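Local coordinates for protein N-glycosylase/DNA lyase (Methanocaldococcus jannaschii, PDB 3FHF) that belongs to the helix-hairpin-helix clan of DNA glycosylases and folds as a single chain of helices and loops without strands, at residues K13-K18 / E191-K196; K34-K39 / R143-D148; E43-L48 / G72-P77; Y147-I152 / L195-L200. One frame throughout, in Å; residues are numbered along the deposited sequence.

Contact 1: residues K13-K18 / E191-K196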
# COMPACT_ATOMS: atom_id res chain seq x y z
N LYS A 13 -10.57 -20.91 2.27
CA LYS A 13 -10.63 -20.02 3.42
C LYS A 13 -11.12 -18.63 3.01
O LYS A 13 -11.97 -18.03 3.67
CB LYS A 13 -9.25 -19.89 4.06
CG LYS A 13 -9.20 -18.97 5.27
CD LYS A 13 -10.18 -19.40 6.37
CE LYS A 13 -9.97 -18.59 7.64
NZ LYS A 13 -10.80 -19.09 8.78
N ILE A 14 -10.58 -18.10 1.92
CA ILE A 14 -10.99 -16.79 1.45
C ILE A 14 -12.47 -16.77 1.08
O ILE A 14 -13.18 -15.81 1.37
CB ILE A 14 -10.12 -16.34 0.25
CG1 ILE A 14 -8.70 -16.05 0.75
CG2 ILE A 14 -10.71 -15.09 -0.41
CD1 ILE A 14 -7.68 -15.83 -0.36
N GLU A 15 -12.95 -17.84 0.45
CA GLU A 15 -14.36 -17.92 0.08
C GLU A 15 -15.19 -17.96 1.36
O GLU A 15 -16.32 -17.47 1.41
CB GLU A 15 -14.64 -19.18 -0.74
CG GLU A 15 -14.02 -19.18 -2.13
CD GLU A 15 -14.65 -18.15 -3.07
OE1 GLU A 15 -15.63 -17.50 -2.67
OE2 GLU A 15 -14.15 -18.00 -4.21
N GLU A 16 -14.61 -18.54 2.41
CA GLU A 16 -15.29 -18.61 3.70
C GLU A 16 -15.40 -17.20 4.29
O GLU A 16 -16.45 -16.82 4.82
CB GLU A 16 -14.50 -19.51 4.64
CG GLU A 16 -15.33 -20.56 5.33
CD GLU A 16 -14.52 -21.78 5.74
OE1 GLU A 16 -13.62 -21.65 6.60
OE2 GLU A 16 -14.78 -22.87 5.19
N LEU A 17 -14.33 -16.43 4.18
CA LEU A 17 -14.34 -15.07 4.70
C LEU A 17 -15.33 -14.20 3.93
O LEU A 17 -16.01 -13.34 4.52
CB LEU A 17 -12.93 -14.47 4.62
CG LEU A 17 -11.88 -15.08 5.54
CD1 LEU A 17 -10.53 -14.40 5.29
CD2 LEU A 17 -12.30 -14.93 7.00
N LYS A 18 -15.41 -14.41 2.62
CA LYS A 18 -16.33 -13.65 1.79
C LYS A 18 -17.78 -13.93 2.19
O LYS A 18 -18.67 -13.10 1.96
CB LYS A 18 -16.12 -14.00 0.31
CG LYS A 18 -14.87 -13.36 -0.30
CD LYS A 18 -14.60 -13.89 -1.70
CE LYS A 18 -15.82 -13.74 -2.61
NZ LYS A 18 -15.65 -14.50 -3.88
N GLU A 191 -8.35 -13.35 -9.11
CA GLU A 191 -9.45 -13.72 -10.00
C GLU A 191 -10.00 -15.09 -9.64
O GLU A 191 -11.19 -15.34 -9.78
CB GLU A 191 -9.00 -13.67 -11.47
CG GLU A 191 -7.62 -14.22 -11.76
CD GLU A 191 -7.21 -14.02 -13.21
OE1 GLU A 191 -7.31 -12.88 -13.71
OE2 GLU A 191 -6.79 -15.01 -13.86
N GLU A 192 -9.14 -15.97 -9.13
CA GLU A 192 -9.56 -17.30 -8.73
C GLU A 192 -10.58 -17.20 -7.60
O GLU A 192 -11.37 -18.11 -7.40
CB GLU A 192 -8.33 -18.14 -8.31
CG GLU A 192 -8.61 -19.61 -8.06
CD GLU A 192 -7.34 -20.44 -7.89
OE1 GLU A 192 -7.44 -21.61 -7.48
OE2 GLU A 192 -6.23 -19.93 -8.17
N VAL A 193 -10.57 -16.08 -6.87
CA VAL A 193 -11.54 -15.87 -5.79
C VAL A 193 -12.44 -14.67 -6.07
O VAL A 193 -13.18 -14.22 -5.20
CB VAL A 193 -10.84 -15.67 -4.41
CG1 VAL A 193 -10.18 -16.96 -3.99
CG2 VAL A 193 -9.82 -14.55 -4.48
N ASN A 194 -12.36 -14.16 -7.29
CA ASN A 194 -13.15 -13.01 -7.72
C ASN A 194 -12.97 -11.76 -6.86
O ASN A 194 -13.95 -11.11 -6.49
CB ASN A 194 -14.63 -13.39 -7.80
CG ASN A 194 -14.95 -14.26 -9.00
OD1 ASN A 194 -14.53 -15.42 -9.07
ND2 ASN A 194 -15.67 -13.71 -9.95
N LEU A 195 -11.72 -11.44 -6.56
CA LEU A 195 -11.41 -10.25 -5.76
C LEU A 195 -10.40 -9.42 -6.53
O LEU A 195 -9.55 -9.96 -7.24
CB LEU A 195 -10.80 -10.64 -4.41
CG LEU A 195 -11.65 -11.35 -3.37
CD1 LEU A 195 -10.79 -11.67 -2.15
CD2 LEU A 195 -12.82 -10.45 -2.96
N LYS A 196 -10.48 -8.10 -6.40
CA LYS A 196 -9.54 -7.20 -7.06
C LYS A 196 -8.30 -7.23 -6.19
O LYS A 196 -8.37 -7.65 -5.04
CB LYS A 196 -10.10 -5.78 -7.10
CG LYS A 196 -11.46 -5.65 -7.76
CD LYS A 196 -11.99 -4.23 -7.61
CE LYS A 196 -13.43 -4.13 -8.09
NZ LYS A 196 -13.57 -4.61 -9.49
O HOH W 1 -15.09 -16.90 -6.27

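Contact 2: residues K34-K39 / R143-D148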
# COMPACT_ATOMS: atom_id res chain seq x y z
N LYS A 34 -12.05 4.45 -2.04
CA LYS A 34 -12.74 4.98 -3.21
C LYS A 34 -13.23 6.40 -3.01
O LYS A 34 -13.35 7.16 -3.98
CB LYS A 34 -13.93 4.09 -3.58
CG LYS A 34 -13.57 2.73 -4.12
CD LYS A 34 -13.02 2.82 -5.53
CE LYS A 34 -12.72 1.45 -6.09
NZ LYS A 34 -12.35 1.53 -7.53
N SER A 35 -13.53 6.76 -1.77
CA SER A 35 -14.02 8.11 -1.50
C SER A 35 -12.98 9.19 -1.82
O SER A 35 -13.32 10.37 -1.94
CB SER A 35 -14.49 8.23 -0.04
OG SER A 35 -13.41 8.34 0.87
N PHE A 36 -11.72 8.80 -1.97
CA PHE A 36 -10.69 9.78 -2.29
C PHE A 36 -10.93 10.46 -3.63
O PHE A 36 -10.38 11.52 -3.92
CB PHE A 36 -9.30 9.13 -2.26
CG PHE A 36 -8.67 9.15 -0.91
CD1 PHE A 36 -7.77 10.16 -0.56
CD2 PHE A 36 -9.02 8.21 0.05
CE1 PHE A 36 -7.24 10.23 0.72
CE2 PHE A 36 -8.50 8.27 1.34
CZ PHE A 36 -7.61 9.29 1.68
N LYS A 37 -11.78 9.85 -4.46
CA LYS A 37 -12.07 10.46 -5.75
C LYS A 37 -12.71 11.83 -5.51
O LYS A 37 -12.62 12.73 -6.34
CB LYS A 37 -13.02 9.57 -6.56
CG LYS A 37 -12.99 9.84 -8.06
CD LYS A 37 -13.60 11.19 -8.40
CE LYS A 37 -13.14 11.70 -9.75
NZ LYS A 37 -11.72 12.15 -9.69
N ASN A 38 -13.32 12.00 -4.34
CA ASN A 38 -13.97 13.26 -3.99
C ASN A 38 -13.15 14.15 -3.06
O ASN A 38 -13.53 15.29 -2.79
CB ASN A 38 -15.33 12.99 -3.35
CG ASN A 38 -16.24 12.20 -4.26
OD1 ASN A 38 -16.44 12.56 -5.42
ND2 ASN A 38 -16.81 11.11 -3.74
N LYS A 39 -12.02 13.64 -2.58
CA LYS A 39 -11.18 14.42 -1.68
C LYS A 39 -10.22 15.34 -2.44
O LYS A 39 -9.97 15.15 -3.62
CB LYS A 39 -10.40 13.48 -0.75
CG LYS A 39 -11.28 12.78 0.28
CD LYS A 39 -10.46 11.87 1.19
CE LYS A 39 -11.32 11.28 2.30
NZ LYS A 39 -12.53 10.62 1.76
N ARG A 143 -3.57 2.23 -4.09
CA ARG A 143 -4.63 1.41 -3.51
C ARG A 143 -5.41 2.26 -2.50
O ARG A 143 -6.65 2.31 -2.50
CB ARG A 143 -4.04 0.18 -2.80
CG ARG A 143 -5.03 -0.97 -2.47
CD ARG A 143 -5.97 -0.62 -1.31
NE ARG A 143 -5.23 -0.39 -0.06
CZ ARG A 143 -4.76 -1.36 0.72
NH1 ARG A 143 -4.96 -2.63 0.39
NH2 ARG A 143 -4.08 -1.06 1.82
N ASN A 144 -4.67 2.95 -1.63
CA ASN A 144 -5.29 3.77 -0.60
C ASN A 144 -6.11 4.97 -1.08
O ASN A 144 -6.91 5.52 -0.32
CB ASN A 144 -4.23 4.18 0.44
CG ASN A 144 -3.87 3.03 1.37
OD1 ASN A 144 -4.19 1.88 1.09
ND2 ASN A 144 -3.22 3.34 2.48
N VAL A 145 -5.93 5.36 -2.34
CA VAL A 145 -6.72 6.46 -2.87
C VAL A 145 -7.73 5.98 -3.89
O VAL A 145 -8.25 6.76 -4.68
CB VAL A 145 -5.83 7.59 -3.49
CG1 VAL A 145 -4.92 8.17 -2.40
CG2 VAL A 145 -5.02 7.07 -4.66
N GLY A 146 -8.00 4.67 -3.89
CA GLY A 146 -9.02 4.15 -4.78
C GLY A 146 -8.75 3.26 -5.98
O GLY A 146 -9.71 2.90 -6.67
N TYR A 147 -7.51 2.91 -6.27
CA TYR A 147 -7.26 2.07 -7.43
C TYR A 147 -7.28 0.60 -7.03
O TYR A 147 -6.80 0.23 -5.96
CB TYR A 147 -5.96 2.50 -8.12
CG TYR A 147 -6.08 3.89 -8.70
CD1 TYR A 147 -6.72 4.11 -9.92
CD2 TYR A 147 -5.63 5.00 -7.98
CE1 TYR A 147 -6.91 5.41 -10.42
CE2 TYR A 147 -5.81 6.30 -8.47
CZ TYR A 147 -6.45 6.50 -9.69
OH TYR A 147 -6.64 7.78 -10.14
N ASP A 148 -7.84 -0.24 -7.89
CA ASP A 148 -8.00 -1.65 -7.55
C ASP A 148 -7.10 -2.71 -8.17
O ASP A 148 -7.16 -3.86 -7.74
CB ASP A 148 -9.44 -2.08 -7.82
CG ASP A 148 -10.44 -1.27 -7.04
OD1 ASP A 148 -10.32 -1.18 -5.79
OD2 ASP A 148 -11.37 -0.73 -7.68

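Contact 3: residues E43-L48 / G72-P77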
# COMPACT_ATOMS: atom_id res chain seq x y z
N GLU A 43 -5.60 16.27 0.66
CA GLU A 43 -5.92 14.99 1.28
C GLU A 43 -5.10 13.87 0.66
O GLU A 43 -4.63 12.97 1.36
CB GLU A 43 -7.42 14.69 1.13
CG GLU A 43 -8.31 15.60 1.96
CD GLU A 43 -8.15 15.35 3.44
OE1 GLU A 43 -8.55 14.27 3.92
OE2 GLU A 43 -7.61 16.24 4.14
N TRP A 44 -4.95 13.91 -0.66
CA TRP A 44 -4.17 12.90 -1.36
C TRP A 44 -2.69 12.99 -0.96
O TRP A 44 -2.03 11.96 -0.78
CB TRP A 44 -4.31 13.07 -2.87
CG TRP A 44 -5.59 12.54 -3.45
CD1 TRP A 44 -6.86 12.82 -3.04
CD2 TRP A 44 -5.71 11.67 -4.58
NE1 TRP A 44 -7.77 12.19 -3.85
CE2 TRP A 44 -7.09 11.47 -4.80
CE3 TRP A 44 -4.79 11.04 -5.42
CZ2 TRP A 44 -7.57 10.67 -5.84
CZ3 TRP A 44 -5.27 10.24 -6.45
CH2 TRP A 44 -6.66 10.06 -6.65
N PHE A 45 -2.17 14.21 -0.83
CA PHE A 45 -0.76 14.37 -0.46
C PHE A 45 -0.49 13.78 0.93
O PHE A 45 0.61 13.26 1.19
CB PHE A 45 -0.34 15.84 -0.46
CG PHE A 45 1.14 16.04 -0.29
CD1 PHE A 45 2.02 15.69 -1.30
CD2 PHE A 45 1.66 16.50 0.92
CE1 PHE A 45 3.40 15.79 -1.12
CE2 PHE A 45 3.04 16.60 1.11
CZ PHE A 45 3.92 16.25 0.09
N LYS A 46 -1.46 13.90 1.83
CA LYS A 46 -1.31 13.35 3.18
C LYS A 46 -1.22 11.83 3.11
O LYS A 46 -0.50 11.22 3.91
CB LYS A 46 -2.49 13.73 4.08
CG LYS A 46 -2.35 15.04 4.84
CD LYS A 46 -2.51 16.24 3.94
CE LYS A 46 -2.82 17.49 4.75
NZ LYS A 46 -3.11 18.67 3.89
N GLU A 47 -1.96 11.21 2.20
CA GLU A 47 -1.91 9.76 2.06
C GLU A 47 -0.59 9.33 1.46
O GLU A 47 -0.08 8.25 1.76
CB GLU A 47 -3.05 9.24 1.19
CG GLU A 47 -4.38 9.23 1.89
CD GLU A 47 -4.37 8.38 3.15
OE1 GLU A 47 -4.17 7.15 3.04
OE2 GLU A 47 -4.57 8.94 4.24
N LEU A 48 -0.03 10.17 0.61
CA LEU A 48 1.25 9.87 -0.01
C LEU A 48 2.31 9.85 1.09
O LEU A 48 3.22 9.02 1.09
CB LEU A 48 1.61 10.92 -1.05
CG LEU A 48 2.96 10.72 -1.76
CD1 LEU A 48 2.91 9.47 -2.64
CD2 LEU A 48 3.28 11.93 -2.60
N GLY A 72 0.55 19.76 8.53
CA GLY A 72 1.98 19.95 8.66
C GLY A 72 2.83 19.30 7.58
O GLY A 72 3.99 19.68 7.38
N PHE A 73 2.28 18.30 6.89
CA PHE A 73 3.04 17.63 5.84
C PHE A 73 3.29 18.61 4.69
O PHE A 73 4.19 18.42 3.88
CB PHE A 73 2.26 16.41 5.32
CG PHE A 73 2.34 15.21 6.22
CD1 PHE A 73 1.19 14.48 6.54
CD2 PHE A 73 3.56 14.78 6.74
CE1 PHE A 73 1.27 13.34 7.35
CE2 PHE A 73 3.65 13.64 7.55
CZ PHE A 73 2.50 12.92 7.85
N LEU A 74 2.49 19.68 4.65
CA LEU A 74 2.61 20.69 3.61
C LEU A 74 3.17 22.03 4.08
O LEU A 74 3.76 22.77 3.30
CB LEU A 74 1.25 20.94 2.96
CG LEU A 74 0.70 19.87 2.03
CD1 LEU A 74 -0.76 20.14 1.73
CD2 LEU A 74 1.52 19.85 0.75
N THR A 75 2.98 22.34 5.36
CA THR A 75 3.41 23.63 5.90
C THR A 75 4.68 23.67 6.75
O THR A 75 5.37 24.69 6.79
CB THR A 75 2.27 24.26 6.72
OG1 THR A 75 1.92 23.38 7.80
CG2 THR A 75 1.05 24.47 5.84
N LEU A 76 4.99 22.57 7.43
CA LEU A 76 6.17 22.52 8.29
C LEU A 76 7.51 22.55 7.57
O LEU A 76 7.71 21.86 6.57
CB LEU A 76 6.12 21.26 9.16
CG LEU A 76 5.02 21.16 10.21
CD1 LEU A 76 4.96 19.73 10.73
CD2 LEU A 76 5.29 22.13 11.35
N PRO A 77 8.46 23.37 8.07
CA PRO A 77 9.77 23.43 7.43
C PRO A 77 10.54 22.15 7.77
O PRO A 77 10.24 21.49 8.75
CB PRO A 77 10.39 24.68 8.05
CG PRO A 77 9.79 24.72 9.41
CD PRO A 77 8.34 24.38 9.13

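Contact 4: residues Y147-I152 / L195-L200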
# COMPACT_ATOMS: atom_id res chain seq x y z
N TYR A 147 -7.51 2.91 -6.27
CA TYR A 147 -7.26 2.07 -7.43
C TYR A 147 -7.28 0.60 -7.03
O TYR A 147 -6.80 0.23 -5.96
CB TYR A 147 -5.96 2.50 -8.12
CG TYR A 147 -6.08 3.89 -8.70
CD1 TYR A 147 -6.72 4.11 -9.92
CD2 TYR A 147 -5.63 5.00 -7.98
CE1 TYR A 147 -6.91 5.41 -10.42
CE2 TYR A 147 -5.81 6.30 -8.47
CZ TYR A 147 -6.45 6.50 -9.69
OH TYR A 147 -6.64 7.78 -10.14
N ASP A 148 -7.84 -0.24 -7.89
CA ASP A 148 -8.00 -1.65 -7.55
C ASP A 148 -7.10 -2.71 -8.17
O ASP A 148 -7.16 -3.86 -7.74
CB ASP A 148 -9.44 -2.08 -7.82
CG ASP A 148 -10.44 -1.27 -7.04
OD1 ASP A 148 -10.32 -1.18 -5.79
OD2 ASP A 148 -11.37 -0.73 -7.68
N ASP A 149 -6.29 -2.34 -9.15
CA ASP A 149 -5.48 -3.35 -9.82
C ASP A 149 -3.96 -3.31 -9.61
O ASP A 149 -3.20 -3.64 -10.52
CB ASP A 149 -5.82 -3.33 -11.32
CG ASP A 149 -5.37 -4.60 -12.05
OD1 ASP A 149 -5.43 -5.69 -11.45
OD2 ASP A 149 -4.97 -4.50 -13.23
N VAL A 150 -3.52 -2.90 -8.43
CA VAL A 150 -2.09 -2.88 -8.11
C VAL A 150 -1.86 -3.62 -6.79
O VAL A 150 -2.56 -3.39 -5.79
CB VAL A 150 -1.51 -1.46 -7.99
CG1 VAL A 150 -1.50 -0.79 -9.35
CG2 VAL A 150 -2.31 -0.64 -6.99
N ALA A 151 -0.89 -4.51 -6.81
CA ALA A 151 -0.55 -5.30 -5.62
C ALA A 151 0.47 -4.55 -4.78
O ALA A 151 1.31 -3.82 -5.32
CB ALA A 151 0.01 -6.66 -6.04
N ILE A 152 0.37 -4.73 -3.47
CA ILE A 152 1.30 -4.13 -2.52
C ILE A 152 2.14 -5.31 -2.08
O ILE A 152 1.73 -6.08 -1.21
CB ILE A 152 0.55 -3.55 -1.30
CG1 ILE A 152 -0.50 -2.53 -1.76
CG2 ILE A 152 1.54 -2.90 -0.35
CD1 ILE A 152 -1.49 -2.13 -0.68
N LEU A 195 -11.72 -11.44 -6.56
CA LEU A 195 -11.41 -10.25 -5.76
C LEU A 195 -10.40 -9.42 -6.53
O LEU A 195 -9.55 -9.96 -7.24
CB LEU A 195 -10.80 -10.64 -4.41
CG LEU A 195 -11.65 -11.35 -3.37
CD1 LEU A 195 -10.79 -11.67 -2.15
CD2 LEU A 195 -12.82 -10.45 -2.96
N LYS A 196 -10.48 -8.10 -6.40
CA LYS A 196 -9.54 -7.20 -7.06
C LYS A 196 -8.30 -7.23 -6.19
O LYS A 196 -8.37 -7.65 -5.04
CB LYS A 196 -10.10 -5.78 -7.10
CG LYS A 196 -11.46 -5.65 -7.76
CD LYS A 196 -11.99 -4.23 -7.61
CE LYS A 196 -13.43 -4.13 -8.09
NZ LYS A 196 -13.57 -4.61 -9.49
N LEU A 197 -7.16 -6.77 -6.71
CA LEU A 197 -5.94 -6.77 -5.91
C LEU A 197 -6.07 -5.89 -4.67
O LEU A 197 -5.51 -6.22 -3.62
CB LEU A 197 -4.74 -6.31 -6.75
CG LEU A 197 -4.22 -7.39 -7.71
CD1 LEU A 197 -3.17 -6.79 -8.63
CD2 LEU A 197 -3.65 -8.55 -6.90
N SER A 198 -6.80 -4.79 -4.77
CA SER A 198 -6.99 -3.90 -3.62
C SER A 198 -7.64 -4.67 -2.47
O SER A 198 -7.23 -4.57 -1.31
CB SER A 198 -7.88 -2.71 -4.01
OG SER A 198 -9.11 -3.17 -4.54
N GLU A 199 -8.66 -5.46 -2.81
CA GLU A 199 -9.42 -6.25 -1.84
C GLU A 199 -8.64 -7.46 -1.33
O GLU A 199 -8.64 -7.74 -0.12
CB GLU A 199 -10.73 -6.74 -2.48
CG GLU A 199 -11.67 -5.62 -2.90
CD GLU A 199 -12.79 -6.10 -3.83
OE1 GLU A 199 -13.84 -5.44 -3.85
OE2 GLU A 199 -12.61 -7.11 -4.54
N LEU A 200 -7.99 -8.17 -2.24
CA LEU A 200 -7.22 -9.36 -1.87
C LEU A 200 -6.20 -9.02 -0.80
O LEU A 200 -5.99 -9.79 0.14
CB LEU A 200 -6.49 -9.93 -3.09
CG LEU A 200 -5.71 -11.23 -2.86
CD1 LEU A 200 -6.69 -12.34 -2.58
CD2 LEU A 200 -4.85 -11.57 -4.08
O HOH W 2 -7.25 -6.66 -9.68
O HOH W 3 -3.18 -4.51 -3.26

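Contact 1: residues K13-K18 / E191-K196
I14 lays its CG2 methyl over the junction of V193 and L195, 4.0 Å from V193 CB and 3.8 Å from L195 CD1. That branch stands opposite the backbone N (chi1 -70°, measured to CG1), which directs it across the gap; the I14 and V193 side chains then meet nearly at right angles. The surface it covers is the end of helix 176-192, closed by a Schellman motif: N194, with its positive phi, is the C-prime residue, its N bonding to E191 O while L195 N closes the motif. The contact thus joins the last turns of helix 5-18 to the turn that leads from helix 176-192 into helix 197-209.

Beside this apolar patch, K18 supplies the polar link. Its chain passes L195 at CD, the two side chains running past each other in opposite directions with K18 CD 4.1 Å from L195 CD2, and a bend at chi3 (54°) then swings CE and NZ toward V193 O. The ammonium NZ of K18 binds V193 O at 2.8 Å, tilted 34° from the carbonyl plane. One turn back on its own helix, E15 OE1 forms a salt bridge with K18 NZ at 3.2 Å, so a carboxylate and a carbonyl share one ammonium group, an arrangement that would limit its swing. Y203 of helix 197-209 touches both K18 and L195 and so borders the pair. The other carboxylate oxygen of E15 is also turned toward the opposite segment: OE2 lies 3.7 Å from V193 CA and accepts from a water that also donates to N194 OD1.

Contact 2: residues K34-K39 / R143-D148
With CG opposite the carbonyl carbon (chi1 -70°), a bend at chi2 (-73°) folds the K34 chain back toward the loop of G146 and D148, although its CB starts out pointing away from that loop. The ammonium so placed has two acceptors. K34 NZ donates to G146 O at 3.1 Å, nearly in line with the carbonyl bond (C=O...N angle 161°), and forms a salt bridge with D148 OD2; the modelled separation of that pair is unusually short, so its exact length is doubtful. G146 is the C-prime residue of the Schellman motif ending helix 135-144, which the family places as probably the second helix of the helix-hairpin-helix unit. The positive phi of G146 turns the chain, and G146 N bonds to R143 O at 3.1 Å.

F36 makes the apolar half. Its CB sits 3.5 Å from V145 O, and its ring crosses the V145 side chain at about a right angle, CD1 reaching V145 CG1 at 3.9 Å. Farther round the ring, CD2 approaches N144 O at 3.4 Å. Within its own loop, K39 CD lies 3.5 Å above the centre of one ring face, while W44 of helix 41-54 meets the ring edge-to-face.

One lysine at the end of helix 22-34 therefore ties a neutral carbonyl and a carboxylate of the same turn together, and its positive charge would be expected to stabilise the ionised form of D148.

Contact 3: residues E43-L48 / G72-P77
F45 and L74 cross obliquely, the F45 ring being met by a leucine methyl at a slant rather than squarely. The closest pair is F45 CD2 with L74 CD2 at 3.4 Å, a tight approach for two carbons, and F45 CE2 is only 3.6 Å from the same methyl. With CG opposite the backbone N (chi1 -171°), the phenyl group extends toward the short helix 72-75, where its rim also reaches backbone: F73 O lies near the ring plane, 3.5 Å from CE2. That carbonyl has a firmer partner in R104 NE, to which it is hydrogen-bonded.

The neighbouring pair reverses the roles. Here the ring belongs to the short helix, and K46 CG comes to the edge of F73, in the ring plane and 4.0 Å from CD1. The bend at chi2 (74°) then sends the lysine chain on to L74, which it crosses at about a right angle, K46 NZ ending 3.5 Å from L74 CD1. The L74 methyls are thus divided, CD2 to the phenyl ring and CD1 to the lysine tip. No hydrogen bond crosses between the segments, so the geometry is that of van der Waals packing between two helices.

F73 continues along helix 41-54, touching C49 and L53, whereas L74 extends to K107 and F45 to R104 in the loop preceding helix 109-115. Another side of helix 41-54 is used by W44, which packs on helix 109-115 and on F141 of helix 135-144.

Contact 4: residues Y147-I152 / L195-L200
K196 passes over D148 at a slant, and its atoms can be followed outward. CB lies 3.6 Å from D148 O; CG passes D148 CB at 4.1 Å; CD makes the closest approach, 3.3 Å from D148 CB; CE comes within 4.0 Å of D148 OD2. A bend at chi4 (-56°) leaves NZ 4.8 Å from that oxygen, too far for an ion pair, so the chain packs by its methylenes, and OD2 has its salt bridge with K34.

K196 is the N-cap residue of helix 197-209. Its N is taken by the side chain of E199, three residues on, which is half of a capping box. The first turn also draws on the opposite loop: S198 N donates to D148 O at 3.1 Å from above the carbonyl plane, 41° out of it, and S198 OG donates to D148 OD1 at 2.6 Å, on the anti side. D148 thus holds S198 by backbone and side chain together. A water bridges L197 N to D149 OD1.

L197 covers the next part of the loop, its CD1 lying 3.7 Å from D149 O and near A151 CB.

Behind L197 stands helix 176-192, with L186 and R187 against it; R187 also pairs with D149, whose other oxygen pairs with K120. The loop is thus flanked by helices 119-129, 176-192 and 197-209.

How the contacts relate
Contact 1 joins the first helix, 5-18, to the end of the last but one, 176-192; contacts 2 and 3 fall within the loop it closes, and contact 4 ends on the same stretch. Contact 3 is nested again inside contact 2. Contacts 2 and 4 share Y147 and D148, while contacts 4 and 1 share L195 and K196, so these three form a continuous run, with centres about 12 Å apart at each step. Contact 3 extends the run through helix 41-54, its centre about 17 Å from that of contact 2 and about 35 Å from that of contact 1, on the far side of the chain's centre. Helices remote in sequence are thereby linked across one all-helical, strandless chain.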